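PDB 6RIW: ORF10 from Moritella marina, which probably catalyses carbon-chain elongation through its ketosynthase–chain length factor didomain, one piece of a larger polyunsaturated fatty acid synthase protein. Local coordinates for residues M41-P45 against A46-A50; L132-P135 against L136-V140; M229-N232 against M233-I237; R617-L620 against T621-K625; I917-A920 against I921-A925. All coordinates share one frame; numbering follows the deposited sequence.

Interaction 1. Residues M41-P45 against A46-A50; sequences MGVDP and AKYTA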
loop_
_atom_site.group_PDB
_atom_site.type_symbol
_atom_site.label_atom_id
_atom_site.label_comp_id
_atom_site.label_asym_id
_atom_site.label_seq_id
_atom_site.Cartn_x
_atom_site.Cartn_y
_atom_site.Cartn_z
ATOM N N MET A 41 13.885 16.350 4.090
ATOM C CA MET A 41 14.483 15.346 4.965
ATOM C C MET A 41 14.233 15.580 6.447
ATOM O O MET A 41 14.461 14.651 7.232
ATOM C CB MET A 41 16.001 15.268 4.737
ATOM C CG MET A 41 16.410 14.974 3.291
ATOM S SD MET A 41 15.901 13.299 2.804
ATOM C CE MET A 41 16.388 13.283 1.051
ATOM N N GLY A 42 13.783 16.776 6.853
ATOM C CA GLY A 42 13.609 17.109 8.264
ATOM C C GLY A 42 14.912 17.219 9.029
ATOM O O GLY A 42 14.898 17.340 10.269
ATOM N N VAL A 43 16.031 17.136 8.316
ATOM C CA VAL A 43 17.390 17.239 8.843
ATOM C C VAL A 43 18.234 17.878 7.745
ATOM O O VAL A 43 17.817 17.956 6.588
ATOM C CB VAL A 43 17.996 15.863 9.204
ATOM C CG1 VAL A 43 17.257 15.202 10.373
ATOM C CG2 VAL A 43 17.967 14.975 7.964
ATOM N N ASP A 44 19.436 18.316 8.096
ATOM C CA ASP A 44 20.399 18.794 7.100
ATOM C C ASP A 44 20.847 17.624 6.234
ATOM O O ASP A 44 21.493 16.704 6.757
ATOM C CB ASP A 44 21.585 19.451 7.822
ATOM C CG ASP A 44 22.739 19.849 6.881
ATOM O OD1 ASP A 44 22.630 19.705 5.645
ATOM O OD2 ASP A 44 23.773 20.333 7.409
ATOM N N PRO A 45 20.529 17.602 4.930
ATOM C CA PRO A 45 20.870 16.423 4.109
ATOM C C PRO A 45 22.363 16.137 4.036
ATOM O O PRO A 45 22.757 14.970 3.909
ATOM C CB PRO A 45 20.300 16.783 2.726
ATOM C CG PRO A 45 19.219 17.795 3.021
ATOM C CD PRO A 45 19.735 18.592 4.175
ATOM N N ALA A 46 23.209 17.167 4.125
ATOM C CA ALA A 46 24.653 16.946 4.041
ATOM C C ALA A 46 25.160 16.041 5.159
ATOM O O ALA A 46 26.131 15.306 4.961
ATOM C CB ALA A 46 25.396 18.288 4.071
ATOM N N LYS A 47 24.524 16.080 6.339
ATOM C CA LYS A 47 24.917 15.200 7.443
ATOM C C LYS A 47 24.654 13.727 7.146
ATOM O O LYS A 47 25.163 12.861 7.869
ATOM C CB LYS A 47 24.173 15.586 8.726
ATOM C CG LYS A 47 24.571 16.936 9.290
ATOM C CD LYS A 47 25.806 16.806 10.170
ATOM C CE LYS A 47 26.320 18.174 10.624
ATOM N NZ LYS A 47 27.630 18.037 11.325
ATOM N N TYR A 48 23.833 13.428 6.144
ATOM C CA TYR A 48 23.474 12.054 5.816
ATOM C C TYR A 48 23.990 11.646 4.446
ATOM O O TYR A 48 23.628 10.566 3.957
ATOM C CB TYR A 48 21.948 11.874 5.899
ATOM C CG TYR A 48 21.473 11.927 7.332
ATOM C CD1 TYR A 48 21.171 13.141 7.936
ATOM C CD2 TYR A 48 21.392 10.765 8.103
ATOM C CE1 TYR A 48 20.766 13.196 9.264
ATOM C CE2 TYR A 48 21.001 10.812 9.450
ATOM C CZ TYR A 48 20.685 12.036 10.016
ATOM O OH TYR A 48 20.268 12.120 11.335
ATOM N N THR A 49 24.818 12.484 3.816
ATOM C CA THR A 49 25.328 12.242 2.469
ATOM C C THR A 49 26.767 11.743 2.552
ATOM O O THR A 49 27.600 12.336 3.248
ATOM C CB THR A 49 25.262 13.520 1.619
ATOM O OG1 THR A 49 23.908 14.015 1.564
ATOM C CG2 THR A 49 25.747 13.256 0.192
ATOM N N ALA A 50 27.056 10.651 1.849
ATOM C CA ALA A 50 28.425 10.160 1.738
ATOM C C ALA A 50 28.604 9.457 0.400
ATOM O O ALA A 50 27.956 9.823 -0.585
ATOM C CB ALA A 50 28.752 9.227 2.902
#

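Interaction 2. Residues L132-P135 against L136-V140; sequences LFMP and LYHQV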
loop_
_atom_site.group_PDB
_atom_site.type_symbol
_atom_site.label_atom_id
_atom_site.label_comp_id
_atom_site.label_asym_id
_atom_site.label_seq_id
_atom_site.Cartn_x
_atom_site.Cartn_y
_atom_site.Cartn_z
ATOM N N LEU A 132 4.571 10.203 15.189
ATOM C CA LEU A 132 3.764 9.414 16.111
ATOM C C LEU A 132 4.521 8.255 16.744
ATOM O O LEU A 132 4.037 7.712 17.737
ATOM C CB LEU A 132 2.520 8.867 15.388
ATOM C CG LEU A 132 1.533 9.935 14.885
ATOM C CD1 LEU A 132 0.558 9.358 13.857
ATOM C CD2 LEU A 132 0.762 10.531 16.031
ATOM N N PHE A 133 5.686 7.866 16.216
ATOM C CA PHE A 133 6.337 6.646 16.691
ATOM C C PHE A 133 7.774 6.853 17.154
ATOM O O PHE A 133 8.230 6.141 18.048
ATOM C CB PHE A 133 6.281 5.576 15.599
ATOM C CG PHE A 133 4.877 5.270 15.184
ATOM C CD1 PHE A 133 3.996 4.690 16.104
ATOM C CD2 PHE A 133 4.409 5.622 13.921
ATOM C CE1 PHE A 133 2.670 4.446 15.742
ATOM C CE2 PHE A 133 3.104 5.370 13.540
ATOM C CZ PHE A 133 2.219 4.791 14.443
ATOM N N MET A 134 8.496 7.800 16.563
ATOM C CA MET A 134 9.887 8.015 16.973
ATOM C C MET A 134 10.068 8.168 18.482
ATOM O O MET A 134 11.074 7.657 19.008
ATOM C CB MET A 134 10.461 9.257 16.269
ATOM C CG MET A 134 10.751 9.133 14.799
ATOM S SD MET A 134 11.523 7.582 14.256
ATOM C CE MET A 134 10.945 7.546 12.555
ATOM N N PRO A 135 9.199 8.863 19.220
ATOM C CA PRO A 135 9.461 9.027 20.657
ATOM C C PRO A 135 9.470 7.715 21.423
ATOM O O PRO A 135 10.101 7.654 22.476
ATOM C CB PRO A 135 8.320 9.938 21.126
ATOM C CG PRO A 135 7.902 10.675 19.921
ATOM C CD PRO A 135 8.022 9.655 18.801
ATOM N N LEU A 136 8.788 6.670 20.937
ATOM C CA LEU A 136 8.895 5.356 21.576
ATOM C C LEU A 136 10.354 4.912 21.646
ATOM O O LEU A 136 10.877 4.625 22.726
ATOM C CB LEU A 136 8.094 4.311 20.800
ATOM C CG LEU A 136 6.574 4.476 20.721
ATOM C CD1 LEU A 136 5.990 3.581 19.604
ATOM C CD2 LEU A 136 5.990 4.127 22.080
ATOM N N TYR A 137 11.015 4.827 20.491
ATOM C CA TYR A 137 12.382 4.302 20.469
ATOM C C TYR A 137 13.340 5.257 21.154
ATOM O O TYR A 137 14.287 4.821 21.828
ATOM C CB TYR A 137 12.856 4.060 19.040
ATOM C CG TYR A 137 11.749 3.672 18.095
ATOM C CD1 TYR A 137 10.938 2.570 18.384
ATOM C CD2 TYR A 137 11.520 4.402 16.914
ATOM C CE1 TYR A 137 9.897 2.214 17.543
ATOM C CE2 TYR A 137 10.497 4.053 16.050
ATOM C CZ TYR A 137 9.699 2.947 16.363
ATOM O OH TYR A 137 8.667 2.594 15.527
ATOM N N HIS A 138 13.140 6.558 20.963
ATOM C CA HIS A 138 14.155 7.513 21.398
ATOM C C HIS A 138 14.064 7.807 22.888
ATOM O O HIS A 138 15.091 8.093 23.515
ATOM C CB HIS A 138 14.066 8.782 20.528
ATOM C CG HIS A 138 14.434 8.522 19.096
ATOM N ND1 HIS A 138 13.961 9.277 18.040
ATOM C CD2 HIS A 138 15.217 7.558 18.550
ATOM C CE1 HIS A 138 14.459 8.799 16.909
ATOM N NE2 HIS A 138 15.222 7.754 17.193
ATOM N N GLN A 139 12.887 7.654 23.500
ATOM C CA GLN A 139 12.851 7.703 24.957
ATOM C C GLN A 139 13.658 6.556 25.545
ATOM O O GLN A 139 14.377 6.732 26.539
ATOM C CB GLN A 139 11.408 7.652 25.482
ATOM C CG GLN A 139 11.321 7.784 27.038
ATOM C CD GLN A 139 11.665 9.191 27.529
ATOM O OE1 GLN A 139 12.256 9.376 28.606
ATOM N NE2 GLN A 139 11.307 10.188 26.734
ATOM N N VAL A 140 13.532 5.360 24.958
ATOM C CA VAL A 140 14.276 4.220 25.479
ATOM C C VAL A 140 15.774 4.430 25.272
ATOM O O VAL A 140 16.566 4.188 26.186
ATOM C CB VAL A 140 13.788 2.905 24.842
ATOM C CG1 VAL A 140 14.597 1.715 25.389
ATOM C CG2 VAL A 140 12.304 2.699 25.120
#

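Interaction 3. Residues M229-N232 against M233-I237; sequences MFVN and MGFSI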
loop_
_atom_site.group_PDB
_atom_site.type_symbol
_atom_site.label_atom_id
_atom_site.label_comp_id
_atom_site.label_asym_id
_atom_site.label_seq_id
_atom_site.Cartn_x
_atom_site.Cartn_y
_atom_site.Cartn_z
ATOM N N MET A 229 13.710 10.618 3.298
ATOM C CA MET A 229 14.878 9.940 3.855
ATOM C C MET A 229 14.739 8.429 3.737
ATOM O O MET A 229 15.714 7.732 3.418
ATOM C CB MET A 229 15.100 10.339 5.315
ATOM C CG MET A 229 16.308 9.633 5.921
ATOM S SD MET A 229 16.494 9.883 7.696
ATOM C CE MET A 229 16.881 11.627 7.694
ATOM N N PHE A 230 13.528 7.909 3.966
ATOM C CA PHE A 230 13.280 6.479 3.816
ATOM C C PHE A 230 13.459 6.047 2.371
ATOM O O PHE A 230 14.060 4.995 2.098
ATOM C CB PHE A 230 11.861 6.158 4.294
ATOM C CG PHE A 230 11.566 4.681 4.410
ATOM C CD1 PHE A 230 11.069 3.967 3.327
ATOM C CD2 PHE A 230 11.764 4.022 5.615
ATOM C CE1 PHE A 230 10.794 2.597 3.432
ATOM C CE2 PHE A 230 11.488 2.664 5.745
ATOM C CZ PHE A 230 11.006 1.949 4.645
ATOM N N VAL A 231 12.967 6.868 1.426
ATOM C CA VAL A 231 13.078 6.550 0.003
ATOM C C VAL A 231 14.536 6.560 -0.443
ATOM O O VAL A 231 15.003 5.665 -1.171
ATOM C CB VAL A 231 12.249 7.547 -0.822
ATOM C CG1 VAL A 231 12.557 7.383 -2.308
ATOM C CG2 VAL A 231 10.761 7.349 -0.532
ATOM N N ASN A 232 15.265 7.597 -0.061
ATOM C CA ASN A 232 16.607 7.760 -0.600
ATOM C C ASN A 232 17.593 6.791 0.038
ATOM O O ASN A 232 18.540 6.345 -0.623
ATOM C CB ASN A 232 17.056 9.212 -0.412
ATOM C CG ASN A 232 16.413 10.153 -1.419
ATOM O OD1 ASN A 232 15.266 9.947 -1.861
ATOM N ND2 ASN A 232 17.159 11.179 -1.820
ATOM N N MET A 233 17.405 6.457 1.314
ATOM C CA MET A 233 18.193 5.377 1.900
ATOM C C MET A 233 17.956 4.068 1.159
ATOM O O MET A 233 18.893 3.287 0.938
ATOM C CB MET A 233 17.862 5.219 3.389
ATOM C CG MET A 233 18.370 6.356 4.256
ATOM S SD MET A 233 20.183 6.505 4.263
ATOM C CE MET A 233 20.381 8.048 5.172
ATOM N N GLY A 234 16.712 3.817 0.743
ATOM C CA GLY A 234 16.428 2.601 -0.002
ATOM C C GLY A 234 17.130 2.561 -1.348
ATOM O O GLY A 234 17.797 1.580 -1.692
ATOM N N PHE A 235 16.980 3.614 -2.140
ATOM C CA PHE A 235 17.637 3.596 -3.442
ATOM C C PHE A 235 19.158 3.641 -3.307
ATOM O O PHE A 235 19.870 3.177 -4.210
ATOM C CB PHE A 235 17.121 4.752 -4.308
ATOM C CG PHE A 235 15.759 4.491 -4.897
ATOM C CD1 PHE A 235 15.522 3.339 -5.642
ATOM C CD2 PHE A 235 14.709 5.362 -4.666
ATOM C CE1 PHE A 235 14.262 3.072 -6.171
ATOM C CE2 PHE A 235 13.446 5.104 -5.188
ATOM C CZ PHE A 235 13.221 3.965 -5.943
ATOM N N SER A 236 19.675 4.160 -2.191
ATOM C CA SER A 236 21.112 4.064 -1.964
ATOM C C SER A 236 21.539 2.624 -1.687
ATOM O O SER A 236 22.554 2.170 -2.232
ATOM C CB SER A 236 21.540 4.996 -0.832
ATOM O OG SER A 236 21.270 6.332 -1.214
ATOM N N ILE A 237 20.787 1.877 -0.861
ATOM C CA ILE A 237 21.209 0.497 -0.592
ATOM C C ILE A 237 20.986 -0.384 -1.818
ATOM O O ILE A 237 21.727 -1.352 -2.042
ATOM C CB ILE A 237 20.520 -0.085 0.665
ATOM C CG1 ILE A 237 21.164 -1.420 1.065
ATOM C CG2 ILE A 237 19.072 -0.302 0.457
ATOM C CD1 ILE A 237 22.574 -1.254 1.672
#

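Interaction 4. Residues R617-L620 against T621-K625; sequences REEL and TNIAK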
loop_
_atom_site.group_PDB
_atom_site.type_symbol
_atom_site.label_atom_id
_atom_site.label_comp_id
_atom_site.label_asym_id
_atom_site.label_seq_id
_atom_site.Cartn_x
_atom_site.Cartn_y
_atom_site.Cartn_z
ATOM N N ARG A 617 32.592 9.726 19.273
ATOM C CA ARG A 617 31.207 10.050 18.943
ATOM C C ARG A 617 30.619 9.024 17.982
ATOM O O ARG A 617 29.447 8.645 18.105
ATOM C CB ARG A 617 31.139 11.461 18.339
ATOM C CG ARG A 617 29.777 11.855 17.787
ATOM C CD ARG A 617 29.747 13.325 17.383
ATOM N NE ARG A 617 30.243 13.521 16.026
ATOM C CZ ARG A 617 31.295 14.275 15.715
ATOM N NH1 ARG A 617 31.967 14.909 16.672
ATOM N NH2 ARG A 617 31.677 14.392 14.445
ATOM N N GLU A 618 31.417 8.558 17.015
ATOM C CA GLU A 618 30.917 7.546 16.082
ATOM C C GLU A 618 30.653 6.227 16.786
ATOM O O GLU A 618 29.631 5.577 16.527
ATOM C CB GLU A 618 31.895 7.345 14.930
ATOM C CG GLU A 618 31.921 8.554 13.993
ATOM C CD GLU A 618 32.865 8.383 12.823
ATOM O OE1 GLU A 618 33.736 7.487 12.894
ATOM O OE2 GLU A 618 32.742 9.158 11.843
ATOM N N GLU A 619 31.548 5.834 17.693
ATOM C CA GLU A 619 31.344 4.613 18.463
ATOM C C GLU A 619 30.112 4.707 19.359
ATOM O O GLU A 619 29.336 3.756 19.445
ATOM C CB GLU A 619 32.577 4.319 19.308
ATOM C CG GLU A 619 32.408 3.121 20.224
ATOM C CD GLU A 619 32.515 1.800 19.470
ATOM O OE1 GLU A 619 32.849 1.831 18.257
ATOM O OE2 GLU A 619 32.280 0.737 20.091
ATOM N N LEU A 620 29.936 5.827 20.060
ATOM C CA LEU A 620 28.736 6.007 20.871
ATOM C C LEU A 620 27.477 5.955 20.008
ATOM O O LEU A 620 26.473 5.327 20.383
ATOM C CB LEU A 620 28.815 7.338 21.612
ATOM C CG LEU A 620 27.630 7.678 22.515
ATOM C CD1 LEU A 620 27.526 6.697 23.653
ATOM C CD2 LEU A 620 27.810 9.087 23.038
ATOM N N THR A 621 27.507 6.642 18.866
ATOM C CA THR A 621 26.366 6.638 17.952
ATOM C C THR A 621 26.072 5.226 17.456
ATOM O O THR A 621 24.913 4.805 17.421
ATOM C CB THR A 621 26.630 7.590 16.783
ATOM O OG1 THR A 621 26.894 8.910 17.297
ATOM C CG2 THR A 621 25.412 7.670 15.885
ATOM N N ASN A 622 27.111 4.464 17.121
ATOM C CA ASN A 622 26.904 3.106 16.614
ATOM C C ASN A 622 26.288 2.189 17.666
ATOM O O ASN A 622 25.471 1.317 17.336
ATOM C CB ASN A 622 28.232 2.533 16.127
ATOM C CG ASN A 622 28.637 3.087 14.785
ATOM O OD1 ASN A 622 27.799 3.613 14.042
ATOM N ND2 ASN A 622 29.924 2.987 14.461
ATOM N N ILE A 623 26.666 2.366 18.933
ATOM C CA ILE A 623 26.093 1.552 20.002
ATOM C C ILE A 623 24.598 1.818 20.129
ATOM O O ILE A 623 23.792 0.886 20.234
ATOM C CB ILE A 623 26.811 1.819 21.333
ATOM C CG1 ILE A 623 28.274 1.363 21.281
ATOM C CG2 ILE A 623 26.084 1.116 22.493
ATOM C CD1 ILE A 623 29.060 1.934 22.453
ATOM N N ALA A 624 24.217 3.097 20.144
ATOM C CA ALA A 624 22.800 3.461 20.223
ATOM C C ALA A 624 22.032 2.970 18.997
ATOM O O ALA A 624 20.930 2.427 19.134
ATOM C CB ALA A 624 22.655 4.980 20.372
ATOM N N LYS A 625 22.594 3.165 17.798
ATOM C CA LYS A 625 21.932 2.733 16.565
ATOM C C LYS A 625 21.652 1.236 16.582
ATOM O O LYS A 625 20.548 0.784 16.228
ATOM C CB LYS A 625 22.802 3.082 15.360
ATOM C CG LYS A 625 22.780 4.563 14.953
ATOM C CD LYS A 625 23.668 4.726 13.733
ATOM C CE LYS A 625 23.466 6.094 13.065
ATOM N NZ LYS A 625 24.545 6.337 12.061
HETATM O O HOH W 1 31.339 1.064 16.161
#

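Interaction 5. Residues I917-A920 against I921-A925; sequences ISNA and IVNSA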
loop_
_atom_site.group_PDB
_atom_site.type_symbol
_atom_site.label_atom_id
_atom_site.label_comp_id
_atom_site.label_asym_id
_atom_site.label_seq_id
_atom_site.Cartn_x
_atom_site.Cartn_y
_atom_site.Cartn_z
ATOM N N ILE A 917 16.290 -3.063 23.116
ATOM C CA ILE A 917 17.008 -1.806 22.890
ATOM C C ILE A 917 17.855 -1.425 24.107
ATOM O O ILE A 917 19.045 -1.106 23.980
ATOM C CB ILE A 917 16.027 -0.672 22.534
ATOM C CG1 ILE A 917 15.216 -0.996 21.267
ATOM C CG2 ILE A 917 16.797 0.651 22.341
ATOM C CD1 ILE A 917 14.032 -0.033 21.068
ATOM N N SER A 918 17.247 -1.390 25.296
ATOM C CA SER A 918 17.971 -0.889 26.455
ATOM C C SER A 918 19.147 -1.799 26.795
ATOM O O SER A 918 20.271 -1.325 27.007
ATOM C CB SER A 918 17.032 -0.746 27.644
ATOM O OG SER A 918 17.738 -0.236 28.765
ATOM N N ASN A 919 18.911 -3.116 26.818
ATOM C CA ASN A 919 19.984 -4.050 27.147
ATOM C C ASN A 919 21.156 -3.916 26.186
ATOM O O ASN A 919 22.319 -4.029 26.597
ATOM C CB ASN A 919 19.461 -5.492 27.117
ATOM C CG ASN A 919 18.620 -5.836 28.320
ATOM O OD1 ASN A 919 18.475 -5.035 29.255
ATOM N ND2 ASN A 919 18.057 -7.041 28.313
ATOM N N ALA A 920 20.866 -3.748 24.887
ATOM C CA ALA A 920 21.919 -3.644 23.888
ATOM C C ALA A 920 22.807 -2.433 24.131
ATOM O O ALA A 920 23.992 -2.461 23.801
ATOM C CB ALA A 920 21.327 -3.576 22.481
ATOM N N ILE A 921 22.259 -1.367 24.690
ATOM C CA ILE A 921 23.050 -0.180 24.996
ATOM C C ILE A 921 23.699 -0.285 26.377
ATOM O O ILE A 921 24.921 -0.146 26.502
ATOM C CB ILE A 921 22.144 1.070 24.862
ATOM C CG1 ILE A 921 21.676 1.208 23.410
ATOM C CG2 ILE A 921 22.859 2.330 25.336
ATOM C CD1 ILE A 921 20.476 2.159 23.216
ATOM N N VAL A 922 22.910 -0.581 27.421
ATOM C CA VAL A 922 23.429 -0.540 28.790
ATOM C C VAL A 922 24.454 -1.642 29.026
ATOM O O VAL A 922 25.367 -1.472 29.840
ATOM C CB VAL A 922 22.308 -0.615 29.853
ATOM C CG1 VAL A 922 21.336 0.565 29.748
ATOM C CG2 VAL A 922 21.591 -1.935 29.793
ATOM N N ASN A 923 24.346 -2.778 28.340
ATOM C CA ASN A 923 25.315 -3.850 28.534
ATOM C C ASN A 923 26.311 -3.932 27.396
ATOM O O ASN A 923 26.925 -4.982 27.198
ATOM C CB ASN A 923 24.614 -5.200 28.702
ATOM C CG ASN A 923 23.701 -5.238 29.913
ATOM O OD1 ASN A 923 23.954 -4.576 30.926
ATOM N ND2 ASN A 923 22.625 -6.003 29.810
ATOM N N SER A 924 26.491 -2.846 26.648
ATOM C CA SER A 924 27.401 -2.879 25.511
ATOM C C SER A 924 28.792 -3.294 25.963
ATOM O O SER A 924 29.263 -2.879 27.026
ATOM C CB SER A 924 27.475 -1.511 24.837
ATOM O OG SER A 924 28.610 -1.445 24.001
ATOM N N ALA A 925 29.434 -4.133 25.151
ATOM C CA ALA A 925 30.784 -4.618 25.405
ATOM C C ALA A 925 31.854 -3.759 24.726
ATOM O O ALA A 925 33.010 -4.186 24.632
ATOM C CB ALA A 925 30.908 -6.078 24.953
#

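Interaction 1. Residues M41-P45 against A46-A50
Pro45 O and Thr49 make the tight end of this local turn, which runs through a short 3-10 segment in the loop between helix 38-41 and strand 62-64 of the ketosynthase. Two donors grip that one carbonyl oxygen: Thr49 OG1 at 2.8 Å from Pro45 O and Tyr48 N at 2.9 Å from Pro45 O. They come in from opposite faces of the carbonyl plane, each more than 50° out of it. The Thr49 hydroxyl turns back because OG1 stands anti to its own carbonyl carbon (chi1 -57°). On the buried flank Val43 and Tyr48 cross at about a right angle, with Val43 CG2 3.6 Å from Tyr48 CE1. Asp44 O lies at the edge of the same ring, in its plane, and also takes Lys47 N at 3.1 Å. Beyond the ring, Tyr48 OH bonds to Thr599 in helix 597-608.

The solvent side is looser. Asp44 OD1 accepts Ala46 N at 3.0 Å, closing an Asx turn, but the N-H arrives from above the carboxylate plane and the bond is bent. Asp44 OD2 meets just the aliphatic CG of Lys47 at 4.0 Å; the ammonium group goes on to a salt bridge with Glu602. Chemically, then, backbone carbonyls, with the Asp44 carboxylate, shape the turn, while the Lys47 charge and Tyr48 hydroxyl tie it to the second ketosynthase-like region.

Interaction 2. Residues L132-P135 against L136-V140
Met134 O accepts His138 N at 3.0 Å in this proline-kinked turn of helix 129-148, the donor nearly along the C=O axis (C=O...N angle 165°). Gln139 N repeats the i-to-i+4 pattern one residue on, 3.0 Å from Pro135 O; its N-H is just as straight but comes from well out of the Pro135 carbonyl plane. Pro135 has no N-H to give to the preceding turn, and that is where the helix bends. Across the proline the spacing is i+3: Leu136 N bonds Phe133 O, from above the carbonyl plane. The polar ends of the rings look elsewhere: Tyr137 OH bonds to Glu700 and His138 NE2 to Gly593 O, both in the second ketosynthase-like region.

Outside these bonds, the Met134 sulfur touches two rings. Its chain bends at chi2 (-42°), which brings SD 4.1 Å from Tyr137 CE2, at the edge of that ring; this is a Met-aromatic contact. SD is also 4.1 Å from His138 CE1, but approaches the imidazole obliquely, the two side chains running side by side in the same direction. Phe133 and Leu136 are likewise aligned, Leu136 CD1 resting at the phenyl edge, while the CB of Leu132 sits over one face of that phenyl ring. Helices 589-595, 513-519 and 699-706 pack around the group, so the kinked turn is buried.

Besides accepting Leu136 N, Phe133 O lies 3.7 Å above the plane of the Tyr137 ring, displaced toward the rim, where Tyr137 CE2 is its nearest ring atom.

Interaction 3. Residues M229-N232 against M233-I237
Val231 and Phe235 lie side by side and point the same way, one turn apart on the buried helix 228-237 of the ketosynthase. Val231 CG1 is set anti to the backbone N (chi1 170°), and this branch reaches the ring, 3.8 Å from both Phe235 CD2 and Phe235 CE2. The ring also leans on the backbone beneath it, with Phe235 CD2 3.5 Å from Val231 O, approached obliquely. Ala259 of strand 259-270 touches both side chains, so this flank faces the sheet.

Met229 and Met233 occupy a different flank, and their approach is of another kind: the chains pass at their roots, Met229 CG to Met233 CG 4.2 Å, before going separate ways. Met233 CG, anti to its carbonyl carbon (chi1 -71°), packs tightly against Met229 O at 3.1 Å. Beyond CG the sulfur ends diverge, Met229 running extended through chi2 whereas Met233 bends there. Both thioether chains meet Val595 of helix 589-595. At the start of the turn, the ring of Phe230 leads off to meet those of Phe124 and Tyr637.

Under the side chains the backbone is a regular alpha-helix, with Met233, Gly234, Phe235 and Ser236 donating to the carbonyls four residues back; the bond from Phe235 N to Val231 O has an N-H...O angle of 167°. Ser236 adds a bond of its own. Its OG folds back onto the helix and donates to Asn232 O at 2.8 Å, while Ser236 N reaches the same oxygen at 2.9 Å from the opposite face of the carbonyl plane.

Interaction 4. Residues R617-L620 against T621-K625
Arg617 O takes two bonds from Thr621, one turn on in helix 614-628. Among the hydrogen bonds, Thr621 OG1 donates at 2.7 Å to Arg617 O and Thr621 N at 2.9 Å to the same atom, from opposite faces of its carbonyl plane. A chi1 of -57° keeps the hydroxyl beside its own backbone N, within range of the preceding turn. Asn622, Ile623 and Ala624 continue with ordinary backbone bonds to Glu618, Glu619 and Leu620.

One water carries the contact between polar side chains. It donates to Glu619 OE1 at 2.7 Å and accepts from Asn622 ND2 at 2.9 Å, joining residues three apart whose groups do not meet directly. The other carboxylate oxygen, Glu619 OE2, bonds to Ser926 OG, so the carboxylate is held at both ends and its rotation is restricted.

Van der Waals contact comes third. The side chains of Ile623 and Glu619 cross obliquely, Ile623 CD1 brushing Glu619 OE2 at 4.2 Å. Nearer the backbone, Ile623 CG1 presses against Glu619 O at 3.2 Å. Arg617 runs alongside Thr621, its CG 4.2 Å from Thr621 OG1. Toward the interior, Leu620 and Ala624 pack on helices 129-148 and 597-608, with Leu620 touching Leu145 and Ile601.

Altogether this is an amphipathic surface helix in the second ketosynthase-like region: a charged, hydrated side, an apolar side laid on neighbouring helices, and a threonine hydroxyl bonded back to the carbonyl one turn earlier.

Interaction 5. Residues I917-A920 against I921-A925
Ile917 and Ile921 share nearly the same torsions, CG1 anti to the carbonyl carbon in each (chi1 -59° and -63°); being also one turn apart on helix 917-922, they run side by side in the same direction. Ile917 CG2 meets Ile921 CD1 at 4.1 Å, while Ile921 CG1 leans on Ile917 O at 3.5 Å. Val922 has its CG2 in the crowded position between its own N and carbonyl carbon, which brings that methyl to 3.1 Å from Ser918 O, a tight approach. Its other methyl, Val922 CG1, lies 3.8 Å from Ser918 OG.

Backbone bonds mark how the short helix gives out. Val922 N meets Ser918 O at 2.8 Å and almost head-on, the strong bond of the set. Ile921 N, by contrast, is shared between Ile917 O and Ser918 O, both weakly. Asn923 N still bonds Asn919 O at 3.0 Å, though Asn923 itself has left helical angles. Ser924 N then reaches back to Ile921 O at 3.1 Å, three residues behind, and Ser924 OG bonds to Ser926 N just beyond.

The isoleucine side rests on helix 129-148, whose Ala144 and Leu145 lie against Ile921. Asn919 and Asn923 stand on the exposed side, where Asn919 CB and Asn923 ND2 come no nearer than 4.2 Å.

The chemistry thus divides in two: the branched apolar chains hold this short helix to its neighbour, and along its backbone the bonds from Val922 N and Asn923 N are the firm ones at its end, while Ile921 N is only weakly bonded.

How the interactions relate
The five contacts form a loose chain of neighbours. Interactions 1 and 3 touch, with centres 12 Å apart: Val43 CG2 lies 3.5 Å from Met229 CE. Interactions 4 and 5 are equally close, Ile623 CD1 meeting Ser924 OG at 3.7 Å, and interaction 5 also touches interaction 2, where Val140 CG1 is 3.9 Å from Ile917 CG2. The two groups do not touch directly: interactions 1 and 4 have nearest atoms about 6 Å apart. Helix 589-595 adjoins interactions 1, 2 and 3, linking the ketosynthase to the second ketosynthase-like region, which holds interaction 4. All lie away from the magnesium site at Met1 and Lys286.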